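Local coordinates for protein cysteine desulfurase (Thermococcus onnurineus, PDB 5B7S) that probably takes sulfur from L-cysteine and passes it to a sulfur carrier, leaving L-alanine, with pyridoxal 5'-phosphate as cofactor, at residues B[133-138]-B[376-381]. Numbering follows the deposited sequence.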
# COMPACT_ATOMS: atom_id res chain seq x y z
N GLU B 133 -10.03 -13.41 16.87
CA GLU B 133 -9.39 -12.43 16.01
C GLU B 133 -9.20 -12.95 14.60
O GLU B 133 -8.96 -14.14 14.39
CB GLU B 133 -8.02 -12.03 16.57
CG GLU B 133 -8.06 -11.35 17.92
CD GLU B 133 -8.92 -10.11 17.95
OE1 GLU B 133 -8.97 -9.38 16.94
OE2 GLU B 133 -9.55 -9.85 19.00
N HIS B 134 -9.34 -12.04 13.64
CA HIS B 134 -8.86 -12.25 12.27
C HIS B 134 -7.32 -12.46 12.34
O HIS B 134 -6.64 -11.89 13.22
CB HIS B 134 -9.28 -11.04 11.43
CG HIS B 134 -8.66 -10.98 10.07
ND1 HIS B 134 -9.29 -11.44 8.92
CD2 HIS B 134 -7.49 -10.44 9.66
CE1 HIS B 134 -8.51 -11.21 7.88
NE2 HIS B 134 -7.40 -10.62 8.30
N HIS B 135 -6.79 -13.28 11.44
CA HIS B 135 -5.36 -13.65 11.49
C HIS B 135 -4.38 -12.47 11.66
O HIS B 135 -3.40 -12.58 12.39
CB HIS B 135 -4.97 -14.52 10.28
CG HIS B 135 -5.57 -15.89 10.33
ND1 HIS B 135 -5.77 -16.67 9.21
CD2 HIS B 135 -6.05 -16.61 11.38
CE1 HIS B 135 -6.33 -17.81 9.56
NE2 HIS B 135 -6.51 -17.80 10.87
N SER B 136 -4.66 -11.37 10.95
CA SER B 136 -3.89 -10.12 11.06
C SER B 136 -3.96 -9.38 12.40
O SER B 136 -3.17 -8.47 12.62
CB SER B 136 -4.27 -9.15 9.92
OG SER B 136 -4.20 -9.80 8.66
N ASP B 137 -4.89 -9.74 13.29
CA ASP B 137 -4.85 -9.26 14.70
C ASP B 137 -4.59 -10.38 15.74
O ASP B 137 -5.13 -10.36 16.86
CB ASP B 137 -6.10 -8.42 15.08
CG ASP B 137 -5.92 -7.61 16.38
OD1 ASP B 137 -4.82 -7.03 16.56
OD2 ASP B 137 -6.85 -7.57 17.24
N LEU B 138 -3.76 -11.37 15.37
CA LEU B 138 -3.17 -12.29 16.36
C LEU B 138 -1.76 -12.66 16.03
O LEU B 138 -0.87 -12.43 16.84
CB LEU B 138 -4.02 -13.52 16.65
CG LEU B 138 -3.89 -14.83 15.89
CD1 LEU B 138 -4.40 -15.97 16.74
CD2 LEU B 138 -4.68 -14.73 14.61
N CYS B 376 -10.18 -16.26 7.18
CA CYS B 376 -8.97 -15.79 7.89
C CYS B 376 -9.14 -15.75 9.43
O CYS B 376 -8.58 -14.87 10.10
CB CYS B 376 -8.50 -14.42 7.32
SG CYS B 376 -8.09 -14.32 5.54
N ALA B 377 -9.89 -16.72 9.99
CA ALA B 377 -10.17 -16.82 11.44
C ALA B 377 -10.36 -18.29 11.89
O ALA B 377 -11.33 -18.64 12.58
CB ALA B 377 -11.39 -15.98 11.81
N LEU B 378 -9.44 -19.15 11.44
CA LEU B 378 -9.38 -20.55 11.82
C LEU B 378 -9.56 -20.84 13.32
O LEU B 378 -10.21 -21.82 13.66
CB LEU B 378 -8.06 -21.18 11.34
CG LEU B 378 -7.98 -21.57 9.86
CD1 LEU B 378 -6.54 -21.63 9.35
CD2 LEU B 378 -8.69 -22.90 9.63
N PRO B 379 -8.96 -20.02 14.23
CA PRO B 379 -9.22 -20.23 15.66
C PRO B 379 -10.70 -20.26 16.03
O PRO B 379 -11.12 -21.12 16.82
CB PRO B 379 -8.53 -19.04 16.31
CG PRO B 379 -7.35 -18.82 15.44
CD PRO B 379 -7.85 -19.06 14.04
N VAL B 380 -11.47 -19.34 15.44
CA VAL B 380 -12.92 -19.26 15.64
C VAL B 380 -13.54 -20.58 15.22
O VAL B 380 -14.17 -21.24 16.03
CB VAL B 380 -13.57 -18.11 14.83
CG1 VAL B 380 -15.08 -18.11 15.02
CG2 VAL B 380 -13.03 -16.76 15.27
N MET B 381 -13.29 -20.97 13.97
CA MET B 381 -13.75 -22.26 13.40
C MET B 381 -13.46 -23.48 14.29
O MET B 381 -14.28 -24.41 14.38
CB MET B 381 -13.08 -22.53 12.04
CG MET B 381 -13.31 -21.49 10.96
SD MET B 381 -15.05 -21.18 10.67
CE MET B 381 -15.42 -19.80 11.76
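His135 N donates a hydrogen bond to Cys376 O, 2.7 Å away, and meets this carbonyl nearly end-on (C=O...N angle 166°). The same oxygen lies over the centre of one face of the His135 ring, and Ala377 N sits over the rim of that face. CG of His135 is anti to its carbonyl carbon (chi1 -69°), which carries the ring alongside the start of helix 378-384. There Leu378 CB and Pro379 CD meet the ring edge, with Pro379 CD 3.7 Å from His135 NE2. Replaced by an alanine, His135 would keep its backbone bond, but Cys376 O would probably lose the ring face under it and a gap open beside Leu378 and Pro379.

The His134 ring packs on Cys376. Its CE1 is 3.3 Å from Cys376 CB, and Cys376 SG is 4.8 Å from the His134 ring centroid, at an oblique angle. His134 binds pyridoxal 5'-phosphate, so the contact puts the cysteine beside the cofactor site. Leu138 CD1 is 4.3 Å from Pro379 CG in apolar contact.

Ser136 OG is hydrogen-bonded to Ser107 OG and to Gly264 N of the second subunit. The buried contact joins the loop between strand 126-129 and helix 139-148 to the N-terminus of helix 378-384.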